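Local coordinates for DraIII (Deinococcus radiophilus, PDB 4L0K), which is a type II restriction endonuclease that cleaves double-stranded DNA at a specific sequence, probably through an active site of the His-Me finger kind, at residues 53-58 with 179-184; 158-163 with 199-204; 203-206 with 212-215; 206-209 with 215-218. One frame throughout, in Å; residues are numbered along the deposited sequence.

Contact 1. Residues 53-58 with 179-184; sequences VRDATM and VETAHK
Two donors grip Asp55 OD2: the hydroxyl of Thr181, with OG1 3.0 Å from OD2, and a water that lies 3.0 Å from the same oxygen. That water in turn accepts from Thr181 N at 2.9 Å, so the carboxylate holds one residue by side chain and, through the water, by backbone. Thr181 sits in the middle of strand 179-183, the first strand of the beta-beta-alpha unit of a His-Me finger, while Asp55 is on the last turns of helix 46-57. The neighbouring residues Glu180 and Ala182 make backbone bonds to Ala197 and Gly195 of the other strand, leaving Thr181 N turned outward to the water.

The two side chains run past each other in opposite senses, which brings Thr181 OG1 within 3.5 Å of Asp55 CB. In both, the leading atom lies beside its own backbone N, opposite the carbonyl carbon (chi1 -70° for Asp55, -76° for Thr181). The hydroxyl comes to OD2 from the anti side, somewhat out of the carboxylate plane. Helix 112-126 backs both segments, with Leu122 against Thr181 and Val118 and Ala119 against Ala56.

The second carboxylate oxygen is used as well, which fixes the rotation of the group: Arg54 NH1 bridges at 2.7 Å to the syn side of Asp55 OD1, which lies nearly in the guanidinium plane, with an N-H...O angle of 161°.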
loop_
_atom_site.group_PDB
_atom_site.type_symbol
_atom_site.label_atom_id
_atom_site.label_comp_id
_atom_site.label_asym_id
_atom_site.label_seq_id
_atom_site.Cartn_x
_atom_site.Cartn_y
_atom_site.Cartn_z
ATOM N N VAL A 53 22.045 -3.733 4.898
ATOM C CA VAL A 53 22.757 -2.557 4.375
ATOM C C VAL A 53 21.869 -1.660 3.490
ATOM O O VAL A 53 21.746 -0.470 3.753
ATOM C CB VAL A 53 24.074 -2.921 3.631
ATOM C CG1 VAL A 53 24.633 -1.700 2.894
ATOM C CG2 VAL A 53 25.092 -3.461 4.608
ATOM N N ARG A 54 21.227 -2.236 2.476
ATOM C CA ARG A 54 20.330 -1.467 1.586
ATOM C C ARG A 54 19.211 -0.706 2.317
ATOM O O ARG A 54 19.021 0.488 2.093
ATOM C CB ARG A 54 19.737 -2.379 0.508
ATOM C CG ARG A 54 18.724 -1.715 -0.425
ATOM C CD ARG A 54 17.295 -2.191 -0.130
ATOM N NE ARG A 54 16.971 -3.419 -0.846
ATOM C CZ ARG A 54 16.054 -4.313 -0.469
ATOM N NH1 ARG A 54 15.339 -4.162 0.648
ATOM N NH2 ARG A 54 15.864 -5.384 -1.224
ATOM N N ASP A 55 18.470 -1.395 3.183
ATOM C CA ASP A 55 17.383 -0.751 3.925
ATOM C C ASP A 55 17.911 0.317 4.869
ATOM O O ASP A 55 17.249 1.311 5.100
ATOM C CB ASP A 55 16.544 -1.767 4.719
ATOM C CG ASP A 55 15.713 -2.649 3.830
ATOM O OD1 ASP A 55 15.713 -2.398 2.605
ATOM O OD2 ASP A 55 15.036 -3.568 4.352
ATOM N N ALA A 56 19.109 0.113 5.408
ATOM C CA ALA A 56 19.693 1.100 6.311
ATOM C C ALA A 56 20.179 2.351 5.584
ATOM O O ALA A 56 20.082 3.461 6.116
ATOM C CB ALA A 56 20.821 0.495 7.101
ATOM N N THR A 57 20.666 2.154 4.358
ATOM C CA THR A 57 21.515 3.123 3.647
ATOM C C THR A 57 20.849 3.787 2.428
ATOM O O THR A 57 21.162 4.920 2.071
ATOM C CB THR A 57 22.831 2.414 3.208
ATOM O OG1 THR A 57 23.680 2.243 4.351
ATOM C CG2 THR A 57 23.577 3.199 2.165
ATOM N N MET A 58 19.906 3.088 1.812
ATOM C CA MET A 58 19.404 3.485 0.501
ATOM C C MET A 58 17.939 3.929 0.471
ATOM O O MET A 58 17.162 3.680 1.396
ATOM C CB MET A 58 19.639 2.352 -0.509
ATOM C CG MET A 58 21.079 1.837 -0.516
ATOM S SD MET A 58 22.194 3.047 -1.272
ATOM C CE MET A 58 21.282 3.312 -2.805
ATOM N N VAL A 179 8.956 -10.149 4.594
ATOM C CA VAL A 179 9.390 -9.252 5.685
ATOM C C VAL A 179 10.045 -7.956 5.182
ATOM O O VAL A 179 10.743 -7.953 4.189
ATOM C CB VAL A 179 10.299 -9.997 6.715
ATOM C CG1 VAL A 179 10.972 -9.039 7.642
ATOM C CG2 VAL A 179 9.451 -10.938 7.540
ATOM N N GLU A 180 9.778 -6.849 5.862
ATOM C CA GLU A 180 10.294 -5.545 5.474
ATOM C C GLU A 180 10.797 -4.837 6.706
ATOM O O GLU A 180 10.530 -5.270 7.840
ATOM C CB GLU A 180 9.200 -4.688 4.810
ATOM C CG GLU A 180 8.654 -5.323 3.553
ATOM C CD GLU A 180 7.592 -4.493 2.862
ATOM O OE1 GLU A 180 6.863 -3.731 3.532
ATOM O OE2 GLU A 180 7.491 -4.608 1.629
ATOM N N THR A 181 11.535 -3.755 6.478
ATOM C CA THR A 181 11.989 -2.903 7.555
ATOM C C THR A 181 10.870 -1.968 7.969
ATOM O O THR A 181 10.224 -1.355 7.134
ATOM C CB THR A 181 13.238 -2.095 7.141
ATOM O OG1 THR A 181 14.385 -2.953 7.168
ATOM C CG2 THR A 181 13.467 -0.952 8.098
ATOM N N ALA A 182 10.640 -1.856 9.269
ATOM C CA ALA A 182 9.570 -1.007 9.764
ATOM C C ALA A 182 10.106 0.221 10.479
ATOM O O ALA A 182 11.188 0.188 11.095
ATOM C CB ALA A 182 8.655 -1.798 10.687
ATOM N N HIS A 183 9.319 1.288 10.386
ATOM C CA HIS A 183 9.504 2.516 11.138
ATOM C C HIS A 183 8.323 2.722 12.065
ATOM O O HIS A 183 7.202 2.954 11.613
ATOM C CB HIS A 183 9.643 3.698 10.179
ATOM C CG HIS A 183 10.860 3.606 9.321
ATOM N ND1 HIS A 183 10.923 2.799 8.205
ATOM C CD2 HIS A 183 12.086 4.164 9.454
ATOM C CE1 HIS A 183 12.125 2.888 7.668
ATOM N NE2 HIS A 183 12.851 3.711 8.405
ATOM N N LYS A 184 8.582 2.635 13.366
ATOM C CA LYS A 184 7.523 2.694 14.371
ATOM C C LYS A 184 6.777 4.019 14.312
ATOM O O LYS A 184 5.572 4.072 14.534
ATOM C CB LYS A 184 8.089 2.487 15.777
ATOM C CG LYS A 184 8.677 1.125 16.030
ATOM C CD LYS A 184 9.439 1.115 17.366
ATOM C CE LYS A 184 10.539 0.058 17.355
ATOM N NZ LYS A 184 11.310 0.071 18.636
HETATM O O HOH W 1 12.148 -2.953 3.719
#

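Contact 2. Residues 158-163 with 199-204; sequences EICKLP and RFCNVA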
loop_
_atom_site.group_PDB
_atom_site.type_symbol
_atom_site.label_atom_id
_atom_site.label_comp_id
_atom_site.label_asym_id
_atom_site.label_seq_id
_atom_site.Cartn_x
_atom_site.Cartn_y
_atom_site.Cartn_z
ATOM N N GLU A 158 7.001 -5.622 14.436
ATOM C CA GLU A 158 6.786 -4.415 15.245
ATOM C C GLU A 158 5.317 -4.033 15.340
ATOM O O GLU A 158 4.919 -3.394 16.317
ATOM C CB GLU A 158 7.586 -3.219 14.712
ATOM C CG GLU A 158 9.069 -3.415 14.772
ATOM C CD GLU A 158 9.602 -3.411 16.193
ATOM O OE1 GLU A 158 8.945 -2.808 17.071
ATOM O OE2 GLU A 158 10.681 -4.000 16.419
ATOM N N ILE A 159 4.545 -4.391 14.304
ATOM C CA ILE A 159 3.091 -4.219 14.282
ATOM C C ILE A 159 2.301 -5.445 14.815
ATOM O O ILE A 159 1.664 -5.292 15.837
ATOM C CB ILE A 159 2.575 -3.858 12.869
ATOM C CG1 ILE A 159 3.215 -2.561 12.377
ATOM C CG2 ILE A 159 1.060 -3.760 12.871
ATOM C CD1 ILE A 159 4.253 -2.762 11.310
ATOM N N CYS A 160 2.348 -6.597 14.104
ATOM C CA CYS A 160 1.734 -7.929 14.461
ATOM C C CYS A 160 2.020 -8.292 15.978
ATOM O O CYS A 160 1.156 -8.767 16.700
ATOM C CB CYS A 160 2.129 -9.122 13.414
ATOM S SG CYS A 160 3.008 -8.540 11.623
ATOM N N LYS A 161 3.241 -8.016 16.445
ATOM C CA LYS A 161 3.840 -8.598 17.664
ATOM C C LYS A 161 4.065 -10.110 17.600
ATOM O O LYS A 161 4.383 -10.731 18.620
ATOM C CB LYS A 161 3.113 -8.239 18.975
ATOM C CG LYS A 161 2.858 -6.768 19.195
ATOM C CD LYS A 161 4.087 -5.899 19.018
ATOM C CE LYS A 161 3.731 -4.445 19.403
ATOM N NZ LYS A 161 4.676 -3.391 18.937
ATOM N N LEU A 162 3.895 -10.692 16.413
ATOM C CA LEU A 162 4.188 -12.105 16.165
ATOM C C LEU A 162 5.683 -12.338 16.023
ATOM O O LEU A 162 6.371 -11.541 15.392
ATOM C CB LEU A 162 3.489 -12.585 14.888
ATOM C CG LEU A 162 2.034 -13.020 15.014
ATOM C CD1 LEU A 162 1.521 -13.483 13.673
ATOM C CD2 LEU A 162 1.940 -14.134 16.039
ATOM N N PRO A 163 6.194 -13.430 16.619
ATOM C CA PRO A 163 7.606 -13.825 16.479
ATOM C C PRO A 163 7.981 -14.055 15.021
ATOM O O PRO A 163 7.250 -14.749 14.319
ATOM C CB PRO A 163 7.677 -15.163 17.243
ATOM C CG PRO A 163 6.567 -15.096 18.220
ATOM C CD PRO A 163 5.462 -14.313 17.547
ATOM N N ARG A 199 5.194 -7.873 5.652
ATOM C CA ARG A 199 4.762 -7.025 4.548
ATOM C C ARG A 199 3.348 -6.509 4.800
ATOM O O ARG A 199 3.114 -5.298 4.796
ATOM C CB ARG A 199 4.807 -7.819 3.251
ATOM C CG ARG A 199 4.011 -7.215 2.121
ATOM C CD ARG A 199 4.863 -6.338 1.249
ATOM N NE ARG A 199 4.031 -5.577 0.319
ATOM C CZ ARG A 199 4.391 -4.433 -0.257
ATOM N NH1 ARG A 199 3.552 -3.826 -1.085
ATOM N NH2 ARG A 199 5.583 -3.894 -0.004
ATOM N N PHE A 200 2.421 -7.422 5.072
ATOM C CA PHE A 200 1.040 -7.017 5.317
ATOM C C PHE A 200 0.937 -5.934 6.395
ATOM O O PHE A 200 0.278 -4.904 6.196
ATOM C CB PHE A 200 0.131 -8.203 5.697
ATOM C CG PHE A 200 -1.291 -7.783 5.956
ATOM C CD1 PHE A 200 -2.211 -7.708 4.905
ATOM C CD2 PHE A 200 -1.691 -7.391 7.227
ATOM C CE1 PHE A 200 -3.522 -7.271 5.128
ATOM C CE2 PHE A 200 -3.001 -6.955 7.462
ATOM C CZ PHE A 200 -3.914 -6.889 6.406
ATOM N N CYS A 201 1.571 -6.187 7.533
ATOM C CA CYS A 201 1.442 -5.310 8.696
ATOM C C CYS A 201 2.065 -3.949 8.382
ATOM O O CYS A 201 1.527 -2.889 8.730
ATOM C CB CYS A 201 2.120 -5.942 9.930
ATOM S SG CYS A 201 1.590 -7.652 10.382
ATOM N N ASN A 202 3.204 -4.001 7.701
ATOM C CA ASN A 202 3.897 -2.801 7.274
ATOM C C ASN A 202 3.075 -1.941 6.309
ATOM O O ASN A 202 3.011 -0.728 6.485
ATOM C CB ASN A 202 5.248 -3.149 6.650
ATOM C CG ASN A 202 6.216 -1.996 6.702
ATOM O OD1 ASN A 202 6.163 -1.179 7.612
ATOM N ND2 ASN A 202 7.104 -1.924 5.727
ATOM N N VAL A 203 2.431 -2.533 5.305
ATOM C CA VAL A 203 1.578 -1.683 4.463
ATOM C C VAL A 203 0.289 -1.223 5.177
ATOM O O VAL A 203 -0.143 -0.105 4.959
ATOM C CB VAL A 203 1.336 -2.202 3.012
ATOM C CG1 VAL A 203 2.425 -3.182 2.555
ATOM C CG2 VAL A 203 -0.032 -2.767 2.850
ATOM N N ALA A 204 -0.267 -2.039 6.081
ATOM C CA ALA A 204 -1.453 -1.607 6.829
ATOM C C ALA A 204 -1.170 -0.351 7.658
ATOM O O ALA A 204 -1.985 0.571 7.706
ATOM C CB ALA A 204 -1.998 -2.741 7.741
#
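Cys201, on the first turn of helix 199-205, is joined to the irregular turn 158-163 through Cys160, with Ile159 packed on Cys201 CB and on the peptide after it. Cys160 SG is modelled 2.1 Å from Cys201 SG as a disulfide, and its chi3 of 122° is well away from the usual right angle. Cys160 SG is also modelled in a disulfide to Cys157, and one sulfur cannot make both bonds, so the covalent assignment is doubtful. What is secure is that three sulfurs converge.

Helix 199-205 is the alpha element of the beta-beta-alpha finger. A Cys-x-x-Cys turn facing a cysteine on that helix resembles the structural zinc sites of some His-Me finger proteins, though such a role here can only be inferred.

Ile159 lies along the same helix turn. Its CB comes within 3.6 Å of Cys201 CB and its CG2 within 3.8 Å of that same carbon. CG1 stands beside the backbone N (chi1 -59°), from where CD1 reaches over the peptide to lie 3.8 Å from Cys201 O and 4.0 Å from Asn202 N. The amide of Asn202 is engaged elsewhere, with Glu180.

The turn is closed on its far side by Lys161 NZ, 2.6 Å from Glu158 O and tilted 30° from that carbonyl's plane. Trp216 of the second subunit packs on Cys201, and Arg223 of the second subunit donates to Cys160 O.

Contact 3. Residues 203-206 with 212-215; sequences VAQG and EFYL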
loop_
_atom_site.group_PDB
_atom_site.type_symbol
_atom_site.label_atom_id
_atom_site.label_comp_id
_atom_site.label_asym_id
_atom_site.label_seq_id
_atom_site.Cartn_x
_atom_site.Cartn_y
_atom_site.Cartn_z
ATOM N N VAL A 203 2.431 -2.533 5.305
ATOM C CA VAL A 203 1.578 -1.683 4.463
ATOM C C VAL A 203 0.289 -1.223 5.177
ATOM O O VAL A 203 -0.143 -0.105 4.959
ATOM C CB VAL A 203 1.336 -2.202 3.012
ATOM C CG1 VAL A 203 2.425 -3.182 2.555
ATOM C CG2 VAL A 203 -0.032 -2.767 2.850
ATOM N N ALA A 204 -0.267 -2.039 6.081
ATOM C CA ALA A 204 -1.453 -1.607 6.829
ATOM C C ALA A 204 -1.170 -0.351 7.658
ATOM O O ALA A 204 -1.985 0.571 7.706
ATOM C CB ALA A 204 -1.998 -2.741 7.741
ATOM N N GLN A 205 -0.013 -0.328 8.317
ATOM C CA GLN A 205 0.327 0.784 9.194
ATOM C C GLN A 205 0.373 2.115 8.435
ATOM O O GLN A 205 0.013 3.161 8.981
ATOM C CB GLN A 205 1.661 0.501 9.896
ATOM C CG GLN A 205 2.078 1.517 10.938
ATOM C CD GLN A 205 3.595 1.514 11.173
ATOM O OE1 GLN A 205 4.300 0.615 10.725
ATOM N NE2 GLN A 205 4.093 2.528 11.860
ATOM N N GLY A 206 0.818 2.073 7.179
ATOM C CA GLY A 206 0.854 3.264 6.336
ATOM C C GLY A 206 1.588 4.461 6.929
ATOM O O GLY A 206 2.747 4.355 7.327
ATOM N N GLU A 212 -0.929 5.523 17.043
ATOM C CA GLU A 212 -2.097 5.974 16.259
ATOM C C GLU A 212 -2.770 4.791 15.580
ATOM O O GLU A 212 -3.989 4.750 15.461
ATOM C CB GLU A 212 -1.716 7.018 15.200
ATOM C CG GLU A 212 -1.355 8.398 15.753
ATOM C CD GLU A 212 -0.390 9.150 14.842
ATOM O OE1 GLU A 212 0.180 10.162 15.288
ATOM O OE2 GLU A 212 -0.188 8.723 13.682
ATOM N N PHE A 213 -1.971 3.827 15.127
ATOM C CA PHE A 213 -2.505 2.697 14.368
ATOM C C PHE A 213 -3.374 1.832 15.292
ATOM O O PHE A 213 -4.457 1.378 14.901
ATOM C CB PHE A 213 -1.351 1.868 13.781
ATOM C CG PHE A 213 -1.771 0.849 12.735
ATOM C CD1 PHE A 213 -2.939 1.011 11.997
ATOM C CD2 PHE A 213 -0.982 -0.266 12.486
ATOM C CE1 PHE A 213 -3.315 0.081 11.038
ATOM C CE2 PHE A 213 -1.347 -1.200 11.516
ATOM C CZ PHE A 213 -2.520 -1.027 10.793
ATOM N N TYR A 214 -2.885 1.621 16.520
ATOM C CA TYR A 214 -3.556 0.769 17.515
ATOM C C TYR A 214 -4.802 1.468 17.994
ATOM O O TYR A 214 -5.852 0.849 18.126
ATOM C CB TYR A 214 -2.640 0.493 18.711
ATOM C CG TYR A 214 -1.388 -0.284 18.377
ATOM C CD1 TYR A 214 -1.388 -1.231 17.363
ATOM C CD2 TYR A 214 -0.207 -0.071 19.072
ATOM C CE1 TYR A 214 -0.260 -1.947 17.049
ATOM C CE2 TYR A 214 0.932 -0.794 18.764
ATOM C CZ TYR A 214 0.893 -1.728 17.744
ATOM O OH TYR A 214 2.011 -2.445 17.413
ATOM N N LEU A 215 -4.678 2.775 18.229
ATOM C CA LEU A 215 -5.818 3.592 18.613
ATOM C C LEU A 215 -6.918 3.498 17.526
ATOM O O LEU A 215 -8.096 3.261 17.824
ATOM C CB LEU A 215 -5.359 5.034 18.871
ATOM C CG LEU A 215 -6.468 6.044 19.176
ATOM C CD1 LEU A 215 -7.112 5.754 20.531
ATOM C CD2 LEU A 215 -5.964 7.485 19.101
#
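Phe213 lays one face of its ring over the backbone of Gln205: Gln205 CA stands 3.7 Å from the ring centroid and 19° off the normal, a CH-pi contact displaced toward the CE2 side. Gln205 CB continues the cover at 3.8 Å from Phe213 CD2. The far end of the ring reaches the preceding residue, where Ala204 CB meets Phe213 CZ at 3.5 Å. Ala204 C, also 3.5 Å from Phe213 CZ, approaches obliquely.

With CG opposite its own backbone N (chi1 -168°), Phe213 throws the ring from helix 210-226 straight at the end of helix 199-205. The two helices are joined by a short linker that begins at Gly206, whose positive phi (54°) ends the first of them. Gln205 runs off past the CD2 rim, so that its amide lies beyond the ring and the polar end is carried to the loops. There NE2 donates to Lys208 O in the linker and to His183 O at the end of strand 179-183.

Further out, Ile159 touches both Gln205 and Phe213, and Phe200 of the second subunit packs on Phe213, so the ring is wedged between the finger and the dimer interface. The grip of ring on helix is thus dispersive, with probably a slight polar share, since the CA hydrogen sits between two peptide groups, while the buried amide nitrogen is paid for by two carbonyls.

Contact 4. Residues 206-209 with 215-218; sequences GNKS and LWME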
loop_
_atom_site.group_PDB
_atom_site.type_symbol
_atom_site.label_atom_id
_atom_site.label_comp_id
_atom_site.label_asym_id
_atom_site.label_seq_id
_atom_site.Cartn_x
_atom_site.Cartn_y
_atom_site.Cartn_z
ATOM N N GLY A 206 0.818 2.073 7.179
ATOM C CA GLY A 206 0.854 3.264 6.336
ATOM C C GLY A 206 1.588 4.461 6.929
ATOM O O GLY A 206 2.747 4.355 7.327
ATOM N N ASN A 207 0.914 5.604 7.002
ATOM C CA ASN A 207 1.556 6.823 7.508
ATOM C C ASN A 207 1.255 7.093 8.980
ATOM O O ASN A 207 1.492 8.192 9.478
ATOM C CB ASN A 207 1.156 8.048 6.670
ATOM C CG ASN A 207 -0.355 8.322 6.700
ATOM O OD1 ASN A 207 -1.098 7.690 7.452
ATOM N ND2 ASN A 207 -0.810 9.270 5.875
ATOM N N LYS A 208 0.713 6.098 9.670
ATOM C CA LYS A 208 0.416 6.245 11.094
ATOM C C LYS A 208 1.572 5.766 11.974
ATOM O O LYS A 208 2.332 4.868 11.604
ATOM C CB LYS A 208 -0.874 5.484 11.466
ATOM C CG LYS A 208 -2.144 6.011 10.772
ATOM C CD LYS A 208 -3.392 5.402 11.393
ATOM C CE LYS A 208 -4.662 5.828 10.660
ATOM N NZ LYS A 208 -4.951 7.291 10.792
ATOM N N SER A 209 1.704 6.359 13.148
ATOM C CA SER A 209 2.610 5.793 14.133
ATOM C C SER A 209 1.949 4.547 14.701
ATOM O O SER A 209 0.753 4.297 14.482
ATOM C CB SER A 209 2.911 6.794 15.249
ATOM O OG SER A 209 1.803 6.935 16.122
ATOM N N LEU A 215 -4.678 2.775 18.229
ATOM C CA LEU A 215 -5.818 3.592 18.613
ATOM C C LEU A 215 -6.918 3.498 17.526
ATOM O O LEU A 215 -8.096 3.261 17.824
ATOM C CB LEU A 215 -5.359 5.034 18.871
ATOM C CG LEU A 215 -6.468 6.044 19.176
ATOM C CD1 LEU A 215 -7.112 5.754 20.531
ATOM C CD2 LEU A 215 -5.964 7.485 19.101
ATOM N N TRP A 216 -6.499 3.638 16.267
ATOM C CA TRP A 216 -7.372 3.473 15.100
ATOM C C TRP A 216 -8.098 2.138 15.097
ATOM O O TRP A 216 -9.318 2.105 14.924
ATOM C CB TRP A 216 -6.569 3.585 13.798
ATOM C CG TRP A 216 -7.396 3.416 12.588
ATOM C CD1 TRP A 216 -8.249 4.340 12.047
ATOM C CD2 TRP A 216 -7.450 2.275 11.730
ATOM N NE1 TRP A 216 -8.835 3.843 10.914
ATOM C CE2 TRP A 216 -8.370 2.578 10.692
ATOM C CE3 TRP A 216 -6.812 1.034 11.728
ATOM C CZ2 TRP A 216 -8.675 1.677 9.676
ATOM C CZ3 TRP A 216 -7.105 0.140 10.705
ATOM C CH2 TRP A 216 -8.029 0.466 9.693
ATOM N N MET A 217 -7.350 1.044 15.264
ATOM C CA MET A 217 -7.975 -0.274 15.287
ATOM C C MET A 217 -9.031 -0.306 16.390
ATOM O O MET A 217 -10.139 -0.782 16.183
ATOM C CB MET A 217 -6.963 -1.381 15.571
ATOM C CG MET A 217 -5.858 -1.513 14.558
ATOM S SD MET A 217 -4.750 -2.861 15.028
ATOM C CE MET A 217 -3.392 -2.659 13.861
ATOM N N GLU A 218 -8.673 0.226 17.553
ATOM C CA GLU A 218 -9.578 0.239 18.701
ATOM C C GLU A 218 -10.908 0.937 18.416
ATOM O O GLU A 218 -11.981 0.412 18.763
ATOM C CB GLU A 218 -8.899 0.874 19.912
ATOM C CG GLU A 218 -9.418 0.327 21.219
ATOM C CD GLU A 218 -8.356 0.304 22.301
ATOM O OE1 GLU A 218 -8.089 -0.796 22.832
ATOM O OE2 GLU A 218 -7.793 1.378 22.618
#
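Lys208 CE rests over one face of the Trp216 indole, 4.1 Å from Trp216 CG and equally 4.1 Å from Trp216 CD1, so it is the five-membered ring that carries the touch. That single methylene is the close part of the contact. Around it the segments stand well apart, with the CA atoms of Lys208 and Trp216 9.2 Å from each other and little surface buried.

The lysine chain runs extended from the linker and crosses the tryptophan side chain at about a right angle. Only at the last torsion does it bend (chi4 -66°), turning NZ aside from the extended path. The ammonium group makes a cation-pi contact with Phe200 of the second subunit, and the Trp216 ring meets that same phenylalanine edge-to-face. The looser side of this surface contact is therefore closed in part by the dimer partner. Farther along the helix, Glu218 forms a salt bridge to Lys225 of the second subunit.

The linker hands over to helix 210-226 at Ser209, the N-cap. Its side chain caps a backbone N of the first turn while Glu212 OE2 accepts from Ser209 N, the reciprocal pairing of a capping box.

Reading from the N terminus, helix 46-57 opens contact 1, which closes a loop of 120 residues on strand 179-183. Contact 2 opens inside that loop, at 158-163, and closes beyond it on helix 199-205, so the two cross; a salt bridge from Glu180 to Arg199 joins them directly. The segments of contacts 2 and 3 overlap at residues 203-204, and contact 3 passes the chain on to helix 210-226. Contacts 3 and 4 are short closures, staggered along the linker and that helix, with segments that meet at Gly206 and Leu215. Contact 1 thus ties the helical part to the finger, contact 2 braces the finger, and contacts 3 and 4 set the C-terminal helix, with contacts 2, 3 and 4 all reaching the second subunit.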